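Local coordinates for blood group a-and b-cleaving endo-beta-galactosidase (Streptococcus pneumoniae, PDB 2YGL), which belongs to a family 98 glycoside hydrolase that cleaves blood group A and B antigens, and comprises its tandem CBM51 modules, which probably bind carbohydrate, at residues Leu195-Ala200 / Ser251-Asp256; Tyr255-Ala260 / Gln326-Lys331; Arg264-Val269 / Gly347-Ala352. One frame throughout, in Å; residues are numbered along the deposited sequence.

Contact 1 (Leu195-Ala200 / Ser251-Asp256); sequences LEWVDA and SSIKYD
Val198 and Asp199 meet Lys254 through two backbone hydrogen bonds, Val198 N to Lys254 O (2.8 Å) and Lys254 N to Asp199 O (2.9 Å), which hold the end of 195-200 beside strand 251-256. Only the weakly bonded 199-200 pairs antiparallel with it, as an outermost strand, within this chain, of a five-stranded sheet in the second CBM51 module, a beta-sandwich. Ala200 and Ile253 form a non-hydrogen-bonded pair, and Ala200 CB rests 3.9 Å from Ile253 CG2 while also lying over the centre of one face of the Trp197 indole. That ring turns back along its own segment onto Ala200 because CG sits between the backbone N and the carbonyl carbon (chi1 51°). The backbone places Trp197 CB itself over a face of the Tyr255 ring, offset toward its rim, as a CH-pi contact 4.2 Å from the centroid; the torsion sets only where the indole goes, with Tyr255 OH at its edge. Lys213, from outside both segments, makes a cation-pi contact with Trp197.

Ile253 and Tyr255 point to the buried side; Lys254 runs along the other. Its CE passes 3.8 Å from Val198 CG1, and its ammonium stays 4.4 Å (NZ to OD2) from the Asp199 carboxylate, beyond a salt bridge. A water joins the two charges instead, 2.7 Å from Asp199 OD2 and accepting from Lys254 NZ at 2.8 Å.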
ATOM      1  N   LEU A 195      23.246  12.172   5.515  1.00 17.15           N
ATOM      2  CA  LEU A 195      23.951  12.333   4.244  1.00 17.44           C
ATOM      3  C   LEU A 195      24.756  13.631   4.181  1.00 17.47           C
ATOM      4  O   LEU A 195      24.503  14.572   4.938  1.00 17.34           O
ATOM      5  CB  LEU A 195      22.955  12.290   3.079  1.00 17.31           C
ATOM      6  CG  LEU A 195      22.044  11.067   2.923  1.00 17.56           C
ATOM      7  CD1 LEU A 195      20.951  11.363   1.903  1.00 17.03           C
ATOM      8  CD2 LEU A 195      22.836   9.832   2.522  1.00 16.98           C
ATOM      9  N   GLU A 196      25.731  13.667   3.279  1.00 17.66           N
ATOM     10  CA  GLU A 196      26.471  14.895   2.995  1.00 18.06           C
ATOM     11  C   GLU A 196      25.780  15.656   1.875  1.00 17.94           C
ATOM     12  O   GLU A 196      25.535  15.101   0.802  1.00 17.98           O
ATOM     13  CB  GLU A 196      27.919  14.588   2.587  1.00 18.20           C
ATOM     14  CG  GLU A 196      28.776  13.982   3.693  1.00 19.79           C
ATOM     15  CD  GLU A 196      28.985  14.927   4.858  1.00 21.18           C
ATOM     16  OE1 GLU A 196      29.835  15.834   4.741  1.00 23.04           O
ATOM     17  OE2 GLU A 196      28.306  14.760   5.895  1.00 22.20           O
ATOM     18  N   TRP A 197      25.450  16.918   2.124  1.00 17.77           N
ATOM     19  CA  TRP A 197      24.939  17.777   1.061  1.00 17.81           C
ATOM     20  C   TRP A 197      26.097  18.299   0.217  1.00 17.86           C
ATOM     21  O   TRP A 197      27.240  18.309   0.672  1.00 17.87           O
ATOM     22  CB  TRP A 197      24.104  18.936   1.623  1.00 17.75           C
ATOM     23  CG  TRP A 197      24.762  19.732   2.720  1.00 17.41           C
ATOM     24  CD1 TRP A 197      25.915  20.468   2.633  1.00 17.74           C
ATOM     25  CD2 TRP A 197      24.288  19.891   4.062  1.00 17.16           C
ATOM     26  NE1 TRP A 197      26.189  21.063   3.841  1.00 17.05           N
ATOM     27  CE2 TRP A 197      25.209  20.725   4.736  1.00 17.13           C
ATOM     28  CE3 TRP A 197      23.175  19.404   4.765  1.00 17.16           C
ATOM     29  CZ2 TRP A 197      25.052  21.086   6.078  1.00 16.88           C
ATOM     30  CZ3 TRP A 197      23.021  19.761   6.102  1.00 16.99           C
ATOM     31  CH2 TRP A 197      23.955  20.595   6.742  1.00 17.08           C
ATOM     32  N   VAL A 198      25.799  18.704  -1.015  1.00 17.99           N
ATOM     33  CA  VAL A 198      26.776  19.390  -1.862  1.00 18.15           C
ATOM     34  C   VAL A 198      27.057  20.772  -1.266  1.00 18.29           C
ATOM     35  O   VAL A 198      28.214  21.155  -1.079  1.00 18.25           O
ATOM     36  CB  VAL A 198      26.283  19.508  -3.328  1.00 18.20           C
ATOM     37  CG1 VAL A 198      27.207  20.406  -4.148  1.00 17.97           C
ATOM     38  CG2 VAL A 198      26.181  18.127  -3.968  1.00 18.22           C
ATOM     39  N   ASP A 199      25.987  21.506  -0.976  1.00 18.47           N
ATOM     40  CA  ASP A 199      26.061  22.764  -0.237  1.00 18.87           C
ATOM     41  C   ASP A 199      24.714  23.108   0.389  1.00 18.50           C
ATOM     42  O   ASP A 199      23.672  22.572  -0.009  1.00 18.41           O
ATOM     43  CB  ASP A 199      26.590  23.923  -1.103  1.00 19.38           C
ATOM     44  CG  ASP A 199      26.036  23.908  -2.514  1.00 21.09           C
ATOM     45  OD1 ASP A 199      24.803  23.773  -2.678  1.00 23.04           O
ATOM     46  OD2 ASP A 199      26.842  24.038  -3.461  1.00 22.86           O
ATOM     47  N   ALA A 200      24.754  23.986   1.386  1.00 18.09           N
ATOM     48  CA  ALA A 200      23.565  24.378   2.131  1.00 17.89           C
ATOM     49  C   ALA A 200      23.672  25.835   2.573  1.00 17.72           C
ATOM     50  O   ALA A 200      24.477  26.171   3.448  1.00 17.70           O
ATOM     51  CB  ALA A 200      23.369  23.462   3.333  1.00 17.74           C
ATOM     52  N   SER A 251      16.922  30.217   0.560  1.00 18.10           N
ATOM     53  CA  SER A 251      18.068  29.442   0.996  1.00 17.98           C
ATOM     54  C   SER A 251      17.853  28.037   0.443  1.00 17.73           C
ATOM     55  O   SER A 251      16.713  27.601   0.281  1.00 17.52           O
ATOM     56  CB  SER A 251      18.171  29.423   2.516  1.00 17.93           C
ATOM     57  OG  SER A 251      17.060  28.763   3.091  1.00 18.46           O
ATOM     58  N   SER A 252      18.942  27.333   0.154  1.00 17.57           N
ATOM     59  CA  SER A 252      18.842  26.043  -0.523  1.00 17.55           C
ATOM     60  C   SER A 252      19.804  25.002   0.035  1.00 17.34           C
ATOM     61  O   SER A 252      20.966  25.300   0.307  1.00 17.15           O
ATOM     62  CB  SER A 252      19.072  26.223  -2.027  1.00 17.55           C
ATOM     63  OG  SER A 252      18.881  25.004  -2.723  1.00 18.54           O
ATOM     64  N   ILE A 253      19.295  23.787   0.221  1.00 17.25           N
ATOM     65  CA  ILE A 253      20.124  22.633   0.554  1.00 17.20           C
ATOM     66  C   ILE A 253      20.116  21.719  -0.670  1.00 17.37           C
ATOM     67  O   ILE A 253      19.046  21.326  -1.152  1.00 17.26           O
ATOM     68  CB  ILE A 253      19.612  21.871   1.804  1.00 17.21           C
ATOM     69  CG1 ILE A 253      19.279  22.843   2.944  1.00 17.08           C
ATOM     70  CG2 ILE A 253      20.643  20.831   2.259  1.00 16.73           C
ATOM     71  CD1 ILE A 253      18.393  22.246   4.036  1.00 17.64           C
ATOM     72  N   LYS A 254      21.306  21.398  -1.171  1.00 17.52           N
ATOM     73  CA  LYS A 254      21.450  20.652  -2.420  1.00 17.97           C
ATOM     74  C   LYS A 254      22.082  19.279  -2.206  1.00 18.01           C
ATOM     75  O   LYS A 254      23.108  19.153  -1.536  1.00 17.85           O
ATOM     76  CB  LYS A 254      22.269  21.461  -3.435  1.00 18.14           C
ATOM     77  CG  LYS A 254      22.451  20.782  -4.790  1.00 19.03           C
ATOM     78  CD  LYS A 254      22.828  21.775  -5.885  1.00 21.71           C
ATOM     79  CE  LYS A 254      24.326  21.995  -5.973  1.00 22.46           C
ATOM     80  NZ  LYS A 254      24.663  22.884  -7.124  1.00 23.93           N
ATOM     81  N   TYR A 255      21.458  18.259  -2.790  1.00 18.08           N
ATOM     82  CA  TYR A 255      21.979  16.898  -2.743  1.00 18.27           C
ATOM     83  C   TYR A 255      22.257  16.361  -4.139  1.00 18.45           C
ATOM     84  O   TYR A 255      21.453  16.539  -5.057  1.00 18.55           O
ATOM     85  CB  TYR A 255      21.008  15.968  -2.007  1.00 18.04           C
ATOM     86  CG  TYR A 255      20.855  16.303  -0.544  1.00 17.92           C
ATOM     87  CD1 TYR A 255      21.730  15.779   0.408  1.00 17.50           C
ATOM     88  CD2 TYR A 255      19.843  17.157  -0.113  1.00 17.42           C
ATOM     89  CE1 TYR A 255      21.593  16.092   1.757  1.00 17.57           C
ATOM     90  CE2 TYR A 255      19.701  17.477   1.229  1.00 17.22           C
ATOM     91  CZ  TYR A 255      20.574  16.944   2.159  1.00 16.85           C
ATOM     92  OH  TYR A 255      20.424  17.268   3.489  1.00 16.43           O
ATOM     93  N   ASP A 256      23.411  15.718  -4.288  1.00 18.59           N
ATOM     94  CA  ASP A 256      23.743  14.990  -5.505  1.00 18.70           C
ATOM     95  C   ASP A 256      23.253  13.557  -5.339  1.00 18.67           C
ATOM     96  O   ASP A 256      23.835  12.776  -4.580  1.00 18.71           O
ATOM     97  CB  ASP A 256      25.254  15.035  -5.756  1.00 18.82           C
ATOM     98  CG  ASP A 256      25.681  14.257  -7.001  1.00 18.98           C
ATOM     99  OD1 ASP A 256      24.820  13.839  -7.800  1.00 19.42           O
ATOM    100  OD2 ASP A 256      26.898  14.067  -7.177  1.00 19.57           O
TER
HETATM  101  O   HOH W   1      22.206  16.305   5.140  1.00 16.29           O
HETATM  102  O   HOH W   2      24.931  15.325  -1.957  1.00 18.69           O
HETATM  103  O   HOH W   3      26.107  24.928  -5.906  1.00 59.75           O

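Contact 2 (Tyr255-Ala260 / Gln326-Lys331); sequences YDVSGA and QTIELK
Strands 251-256 and 327-334 are antiparallel neighbours within a five-stranded sheet of the beta-sandwich, and this contact takes in the point where the first of them ends and turns away. Tyr255 and Ile328 form the hydrogen-bonded pair: Tyr255 N donates to Ile328 O at 2.8 Å in an almost straight bond (172°), and Ile328 N returns one to Tyr255 O at 3.0 Å. One residue further on, Asp256 faces Thr327 as a non-hydrogen-bonded pair. The pairing then frays. Val257 N still reaches Gln326 O, but it approaches from above the carbonyl plane, 39° out of it, and the bond is bent.

Beyond that point Asp256 organises the exit. With CG anti to the backbone N (chi1 178°), its carboxylate turns along the departing chain, where OD1 accepts from both Ser258 OG (2.7 Å) and Ser258 N (3.1 Å). The backbone bond makes this an Asx turn. Both donors come from the same face of the carboxylate, the hydroxyl on the syn side and the amide from well above the plane. A type I turn from Val257 to Ala260 overlaps it.

On the buried side, Val257 and Ile328 cross at about a right angle, with Ile328 CD1 lying against both methyls of Val257, the nearer being CG2 at 3.9 Å. Phe350 of strand 343-352 packs on both residues. Further along, Leu330 CD1 meets the edge of the Tyr255 ring at CE2, 4.2 Å away.

The chemistry thus divides by side: apolar branches pack between the strands on the inner face, while on the outer one Asp256 OD1 takes two bonds from Ser258, which fix the turn of the chain just past the strand's end.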
ATOM      1  N   TYR A 255      21.458  18.259  -2.790  1.00 18.08           N
ATOM      2  CA  TYR A 255      21.979  16.898  -2.743  1.00 18.27           C
ATOM      3  C   TYR A 255      22.257  16.361  -4.139  1.00 18.45           C
ATOM      4  O   TYR A 255      21.453  16.539  -5.057  1.00 18.55           O
ATOM      5  CB  TYR A 255      21.008  15.968  -2.007  1.00 18.04           C
ATOM      6  CG  TYR A 255      20.855  16.303  -0.544  1.00 17.92           C
ATOM      7  CD1 TYR A 255      21.730  15.779   0.408  1.00 17.50           C
ATOM      8  CD2 TYR A 255      19.843  17.157  -0.113  1.00 17.42           C
ATOM      9  CE1 TYR A 255      21.593  16.092   1.757  1.00 17.57           C
ATOM     10  CE2 TYR A 255      19.701  17.477   1.229  1.00 17.22           C
ATOM     11  CZ  TYR A 255      20.574  16.944   2.159  1.00 16.85           C
ATOM     12  OH  TYR A 255      20.424  17.268   3.489  1.00 16.43           O
ATOM     13  N   ASP A 256      23.411  15.718  -4.288  1.00 18.59           N
ATOM     14  CA  ASP A 256      23.743  14.990  -5.505  1.00 18.70           C
ATOM     15  C   ASP A 256      23.253  13.557  -5.339  1.00 18.67           C
ATOM     16  O   ASP A 256      23.835  12.776  -4.580  1.00 18.71           O
ATOM     17  CB  ASP A 256      25.254  15.035  -5.756  1.00 18.82           C
ATOM     18  CG  ASP A 256      25.681  14.257  -7.001  1.00 18.98           C
ATOM     19  OD1 ASP A 256      24.820  13.839  -7.800  1.00 19.42           O
ATOM     20  OD2 ASP A 256      26.898  14.067  -7.177  1.00 19.57           O
ATOM     21  N   VAL A 257      22.168  13.228  -6.035  1.00 18.59           N
ATOM     22  CA  VAL A 257      21.565  11.894  -5.952  1.00 18.75           C
ATOM     23  C   VAL A 257      21.813  11.051  -7.211  1.00 18.87           C
ATOM     24  O   VAL A 257      21.142  10.043  -7.433  1.00 18.70           O
ATOM     25  CB  VAL A 257      20.042  11.952  -5.623  1.00 18.57           C
ATOM     26  CG1 VAL A 257      19.817  12.514  -4.224  1.00 18.50           C
ATOM     27  CG2 VAL A 257      19.270  12.756  -6.675  1.00 18.34           C
ATOM     28  N   SER A 258      22.791  11.468  -8.013  1.00 19.29           N
ATOM     29  CA  SER A 258      23.130  10.792  -9.270  1.00 19.61           C
ATOM     30  C   SER A 258      23.573   9.343  -9.063  1.00 19.88           C
ATOM     31  O   SER A 258      23.359   8.497  -9.930  1.00 19.87           O
ATOM     32  CB  SER A 258      24.228  11.560 -10.007  1.00 19.67           C
ATOM     33  OG  SER A 258      25.425  11.593  -9.249  1.00 19.62           O
ATOM     34  N   GLY A 259      24.182   9.066  -7.911  1.00 20.10           N
ATOM     35  CA  GLY A 259      24.684   7.727  -7.602  1.00 20.49           C
ATOM     36  C   GLY A 259      23.653   6.741  -7.077  1.00 20.73           C
ATOM     37  O   GLY A 259      23.999   5.611  -6.731  1.00 20.72           O
ATOM     38  N   ALA A 260      22.388   7.154  -7.014  1.00 20.94           N
ATOM     39  CA  ALA A 260      21.330   6.289  -6.489  1.00 21.20           C
ATOM     40  C   ALA A 260      19.999   6.465  -7.209  1.00 21.42           C
ATOM     41  O   ALA A 260      19.735   7.504  -7.817  1.00 21.58           O
ATOM     42  CB  ALA A 260      21.153   6.503  -4.990  1.00 21.08           C
ATOM     43  N   GLN A 326      19.370  13.795 -11.058  1.00 19.38           N
ATOM     44  CA  GLN A 326      20.776  14.023 -10.718  1.00 19.43           C
ATOM     45  C   GLN A 326      20.927  14.859  -9.451  1.00 19.35           C
ATOM     46  O   GLN A 326      21.811  14.605  -8.626  1.00 19.25           O
ATOM     47  CB  GLN A 326      21.512  14.713 -11.878  1.00 19.38           C
ATOM     48  CG  GLN A 326      21.460  13.957 -13.210  1.00 20.18           C
ATOM     49  CD  GLN A 326      22.004  12.543 -13.102  1.00 21.11           C
ATOM     50  OE1 GLN A 326      21.247  11.573 -13.103  1.00 22.24           O
ATOM     51  NE2 GLN A 326      23.319  12.421 -12.989  1.00 21.19           N
ATOM     52  N   THR A 327      20.054  15.856  -9.314  1.00 19.18           N
ATOM     53  CA  THR A 327      20.154  16.857  -8.263  1.00 18.94           C
ATOM     54  C   THR A 327      18.795  17.104  -7.613  1.00 18.82           C
ATOM     55  O   THR A 327      17.784  17.272  -8.302  1.00 19.03           O
ATOM     56  CB  THR A 327      20.715  18.184  -8.832  1.00 19.06           C
ATOM     57  OG1 THR A 327      22.003  17.947  -9.411  1.00 18.95           O
ATOM     58  CG2 THR A 327      20.845  19.248  -7.747  1.00 18.79           C
ATOM     59  N   ILE A 328      18.775  17.106  -6.283  1.00 18.57           N
ATOM     60  CA  ILE A 328      17.593  17.517  -5.531  1.00 18.31           C
ATOM     61  C   ILE A 328      17.941  18.732  -4.676  1.00 18.28           C
ATOM     62  O   ILE A 328      18.923  18.715  -3.935  1.00 18.16           O
ATOM     63  CB  ILE A 328      17.009  16.365  -4.663  1.00 18.37           C
ATOM     64  CG1 ILE A 328      16.438  15.257  -5.560  1.00 18.46           C
ATOM     65  CG2 ILE A 328      15.925  16.894  -3.702  1.00 18.05           C
ATOM     66  CD1 ILE A 328      16.102  13.964  -4.836  1.00 18.80           C
ATOM     67  N   GLU A 329      17.139  19.787  -4.807  1.00 18.20           N
ATOM     68  CA  GLU A 329      17.287  20.997  -4.002  1.00 18.16           C
ATOM     69  C   GLU A 329      16.049  21.245  -3.145  1.00 18.08           C
ATOM     70  O   GLU A 329      14.913  21.087  -3.606  1.00 18.01           O
ATOM     71  CB  GLU A 329      17.554  22.213  -4.891  1.00 18.37           C
ATOM     72  CG  GLU A 329      18.947  22.256  -5.500  1.00 18.76           C
ATOM     73  CD  GLU A 329      19.057  23.252  -6.640  1.00 19.59           C
ATOM     74  OE1 GLU A 329      18.301  23.128  -7.626  1.00 19.52           O
ATOM     75  OE2 GLU A 329      19.911  24.158  -6.554  1.00 21.01           O
ATOM     76  N   LEU A 330      16.285  21.636  -1.894  1.00 17.86           N
ATOM     77  CA  LEU A 330      15.219  21.974  -0.958  1.00 17.64           C
ATOM     78  C   LEU A 330      15.282  23.469  -0.668  1.00 17.71           C
ATOM     79  O   LEU A 330      16.226  23.944  -0.036  1.00 17.70           O
ATOM     80  CB  LEU A 330      15.362  21.159   0.331  1.00 17.42           C
ATOM     81  CG  LEU A 330      15.547  19.643   0.181  1.00 16.87           C
ATOM     82  CD1 LEU A 330      15.792  19.013   1.538  1.00 16.27           C
ATOM     83  CD2 LEU A 330      14.349  18.981  -0.514  1.00 16.44           C
ATOM     84  N   LYS A 331      14.278  24.203  -1.142  1.00 17.78           N
ATOM     85  CA  LYS A 331      14.335  25.670  -1.159  1.00 17.97           C
ATOM     86  C   LYS A 331      13.333  26.307  -0.202  1.00 17.99           C
ATOM     87  O   LYS A 331      12.138  26.005  -0.245  1.00 17.92           O
ATOM     88  CB  LYS A 331      14.137  26.203  -2.583  1.00 17.98           C
ATOM     89  CG  LYS A 331      15.145  25.668  -3.592  1.00 18.29           C
ATOM     90  CD  LYS A 331      15.057  26.416  -4.908  1.00 19.25           C
ATOM     91  CE  LYS A 331      16.092  25.902  -5.894  1.00 20.06           C
ATOM     92  NZ  LYS A 331      16.019  26.626  -7.191  1.00 20.94           N
TER

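Contact 3 (Arg264-Val269 / Gly347-Ala352); sequences RFISYV and GALFMA
This is a buried strand-to-strand contact in the sheet that lies across the core from the one built on 251-256 and 327-334: strands 264-269 and 348-352 run antiparallel, their axes 4.8 Å apart at closest approach. Ile266 and Leu349 exchange a pair of backbone hydrogen bonds, Ile266 N to Leu349 O (3.0 Å) and Leu349 N to Ile266 O (2.9 Å), and Met351 N donates to Arg264 O. Between these two pairs, Phe265 and Phe350 face each other as a non-hydrogen-bonded pair.

Side chains alternate along the strands as in any beta sheet, and in this beta-sandwich one set faces the other layer. Toward the interior go the two phenylalanines, whose rings are inclined at 58° to one another and meet obliquely, Phe265 CD1 lying 3.7 Å from Phe350 CE1. The Phe350 ring also turns its edge to the Arg264 carbonyl oxygen. Leu192 packs against both rings.

The opposite side carries two further pairs, each lying alongside and pointing the same way. Ile266 CG1 touches Leu349 CD1 at 3.7 Å, and Leu182 of helix 179-184 covers both residues. Next to them Arg264 and Met351 come together at their CB atoms, 3.6 Å apart. From there the arginine continues extended, past Met351 CG, and delivers its guanidinium to a salt bridge between NH2 and Asp318 OD2, with NH1 bonded to Thr174 OG1.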
ATOM      1  N   ARG A 264      11.562   8.807  -3.925  1.00 21.05           N
ATOM      2  CA  ARG A 264      10.602   9.429  -3.013  1.00 20.95           C
ATOM      3  C   ARG A 264      11.285  10.315  -1.970  1.00 20.67           C
ATOM      4  O   ARG A 264      12.360   9.981  -1.467  1.00 20.60           O
ATOM      5  CB  ARG A 264       9.796   8.327  -2.317  1.00 21.15           C
ATOM      6  CG  ARG A 264       8.417   8.715  -1.811  1.00 21.70           C
ATOM      7  CD  ARG A 264       7.729   7.481  -1.235  1.00 22.80           C
ATOM      8  NE  ARG A 264       6.500   7.794  -0.511  1.00 23.69           N
ATOM      9  CZ  ARG A 264       5.866   6.946   0.297  1.00 24.38           C
ATOM     10  NH1 ARG A 264       6.343   5.721   0.496  1.00 24.61           N
ATOM     11  NH2 ARG A 264       4.752   7.324   0.914  1.00 24.52           N
ATOM     12  N   PHE A 265      10.657  11.448  -1.664  1.00 20.40           N
ATOM     13  CA  PHE A 265      11.105  12.324  -0.582  1.00 20.15           C
ATOM     14  C   PHE A 265       9.973  12.527   0.426  1.00 20.09           C
ATOM     15  O   PHE A 265       8.865  12.914   0.047  1.00 20.08           O
ATOM     16  CB  PHE A 265      11.602  13.668  -1.133  1.00 20.13           C
ATOM     17  CG  PHE A 265      11.838  14.717  -0.073  1.00 20.04           C
ATOM     18  CD1 PHE A 265      12.934  14.631   0.782  1.00 19.82           C
ATOM     19  CD2 PHE A 265      10.963  15.791   0.065  1.00 20.02           C
ATOM     20  CE1 PHE A 265      13.152  15.596   1.761  1.00 19.78           C
ATOM     21  CE2 PHE A 265      11.172  16.760   1.040  1.00 20.23           C
ATOM     22  CZ  PHE A 265      12.271  16.664   1.889  1.00 19.99           C
ATOM     23  N   ILE A 266      10.260  12.257   1.700  1.00 19.96           N
ATOM     24  CA  ILE A 266       9.267  12.356   2.776  1.00 19.86           C
ATOM     25  C   ILE A 266       9.752  13.274   3.892  1.00 19.52           C
ATOM     26  O   ILE A 266      10.827  13.055   4.448  1.00 19.30           O
ATOM     27  CB  ILE A 266       8.969  10.982   3.443  1.00 20.04           C
ATOM     28  CG1 ILE A 266       8.887   9.847   2.413  1.00 20.53           C
ATOM     29  CG2 ILE A 266       7.710  11.064   4.327  1.00 20.20           C
ATOM     30  CD1 ILE A 266       7.666   9.875   1.573  1.00 21.49           C
ATOM     31  N   SER A 267       8.940  14.276   4.230  1.00 19.09           N
ATOM     32  CA  SER A 267       9.232  15.164   5.358  1.00 18.81           C
ATOM     33  C   SER A 267       8.020  15.971   5.802  1.00 18.58           C
ATOM     34  O   SER A 267       7.220  16.415   4.976  1.00 18.37           O
ATOM     35  CB  SER A 267      10.369  16.131   5.009  1.00 18.81           C
ATOM     36  OG  SER A 267      10.773  16.865   6.150  1.00 18.56           O
ATOM     37  N   TYR A 268       7.896  16.153   7.113  1.00 18.38           N
ATOM     38  CA  TYR A 268       7.026  17.188   7.661  1.00 18.21           C
ATOM     39  C   TYR A 268       7.767  18.519   7.610  1.00 17.86           C
ATOM     40  O   TYR A 268       8.980  18.562   7.811  1.00 17.68           O
ATOM     41  CB  TYR A 268       6.588  16.846   9.090  1.00 18.23           C
ATOM     42  CG  TYR A 268       5.560  15.743   9.124  1.00 18.81           C
ATOM     43  CD1 TYR A 268       4.200  16.021   8.943  1.00 19.13           C
ATOM     44  CD2 TYR A 268       5.943  14.418   9.305  1.00 19.05           C
ATOM     45  CE1 TYR A 268       3.251  15.002   8.958  1.00 20.13           C
ATOM     46  CE2 TYR A 268       5.004  13.394   9.322  1.00 20.45           C
ATOM     47  CZ  TYR A 268       3.662  13.694   9.147  1.00 20.35           C
ATOM     48  OH  TYR A 268       2.739  12.677   9.163  1.00 21.95           O
ATOM     49  N   VAL A 269       7.036  19.595   7.316  1.00 17.58           N
ATOM     50  CA  VAL A 269       7.638  20.916   7.124  1.00 17.25           C
ATOM     51  C   VAL A 269       6.858  21.982   7.887  1.00 17.08           C
ATOM     52  O   VAL A 269       5.635  22.078   7.759  1.00 16.78           O
ATOM     53  CB  VAL A 269       7.714  21.314   5.614  1.00 17.27           C
ATOM     54  CG1 VAL A 269       8.419  22.659   5.434  1.00 17.30           C
ATOM     55  CG2 VAL A 269       8.425  20.248   4.798  1.00 17.43           C
ATOM     56  N   GLY A 347      11.864  14.618  10.165  1.00 18.13           N
ATOM     57  CA  GLY A 347      11.891  13.227   9.708  1.00 18.39           C
ATOM     58  C   GLY A 347      12.319  13.046   8.263  1.00 18.64           C
ATOM     59  O   GLY A 347      12.116  11.974   7.689  1.00 18.62           O
ATOM     60  N   ALA A 348      12.923  14.088   7.685  1.00 18.84           N
ATOM     61  CA  ALA A 348      13.275  14.125   6.260  1.00 19.14           C
ATOM     62  C   ALA A 348      14.080  12.910   5.810  1.00 19.47           C
ATOM     63  O   ALA A 348      15.164  12.646   6.334  1.00 19.41           O
ATOM     64  CB  ALA A 348      14.023  15.408   5.926  1.00 19.01           C
ATOM     65  N   LEU A 349      13.539  12.178   4.838  1.00 19.92           N
ATOM     66  CA  LEU A 349      14.183  10.966   4.333  1.00 20.43           C
ATOM     67  C   LEU A 349      13.974  10.733   2.829  1.00 20.99           C
ATOM     68  O   LEU A 349      13.063  11.301   2.219  1.00 20.79           O
ATOM     69  CB  LEU A 349      13.752   9.737   5.154  1.00 20.36           C
ATOM     70  CG  LEU A 349      12.297   9.255   5.166  1.00 20.41           C
ATOM     71  CD1 LEU A 349      11.976   8.426   3.922  1.00 20.92           C
ATOM     72  CD2 LEU A 349      12.040   8.429   6.421  1.00 20.19           C
ATOM     73  N   PHE A 350      14.845   9.905   2.254  1.00 21.70           N
ATOM     74  CA  PHE A 350      14.745   9.462   0.866  1.00 22.53           C
ATOM     75  C   PHE A 350      14.375   7.981   0.800  1.00 23.43           C
ATOM     76  O   PHE A 350      14.770   7.197   1.665  1.00 23.28           O
ATOM     77  CB  PHE A 350      16.086   9.647   0.143  1.00 22.21           C
ATOM     78  CG  PHE A 350      16.388  11.062  -0.277  1.00 21.58           C
ATOM     79  CD1 PHE A 350      15.408  11.874  -0.842  1.00 20.78           C
ATOM     80  CD2 PHE A 350      17.682  11.566  -0.152  1.00 20.90           C
ATOM     81  CE1 PHE A 350      15.704  13.176  -1.244  1.00 20.54           C
ATOM     82  CE2 PHE A 350      17.987  12.863  -0.552  1.00 20.42           C
ATOM     83  CZ  PHE A 350      16.998  13.670  -1.100  1.00 20.14           C
ATOM     84  N   MET A 351      13.623   7.604  -0.234  1.00 24.72           N
ATOM     85  CA  MET A 351      13.353   6.197  -0.536  1.00 26.02           C
ATOM     86  C   MET A 351      13.992   5.814  -1.871  1.00 26.85           C
ATOM     87  O   MET A 351      14.058   6.630  -2.792  1.00 26.71           O
ATOM     88  CB  MET A 351      11.846   5.919  -0.599  1.00 26.13           C
ATOM     89  CG  MET A 351      11.054   6.222   0.676  1.00 26.58           C
ATOM     90  SD  MET A 351      11.326   5.054   2.026  1.00 27.47           S
ATOM     91  CE  MET A 351      10.715   3.524   1.309  1.00 27.36           C
ATOM     92  N   ALA A 352      14.463   4.572  -1.967  1.00 28.02           N
ATOM     93  CA  ALA A 352      14.979   4.029  -3.225  1.00 29.26           C
ATOM     94  C   ALA A 352      14.179   2.800  -3.653  1.00 30.07           C
ATOM     95  O   ALA A 352      14.206   1.761  -2.988  1.00 30.43           O
ATOM     96  CB  ALA A 352      16.466   3.697  -3.108  1.00 29.03           C
TER

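Following the chain from the N terminus, contact 1 is the first to close, bringing 251-256 back to 195-200 across a 50-residue loop. The same strand then enters contact 2 through Tyr255 and Asp256, so these two contacts put three neighbouring strands of one sheet, 199-200, 251-256 and 327-334, side by side. Contact 2 and contact 3 cross: 264-269 leaves after 255-260, and 347-352 returns only after 326-331. Contact 3 belongs to the other sheet, and the interior between the layers is bridged by Phe350, which meets Leu195 of contact 1 and Val257 and Ile328 of contact 2, while Phe265 touches Leu330. All three lie within the second module.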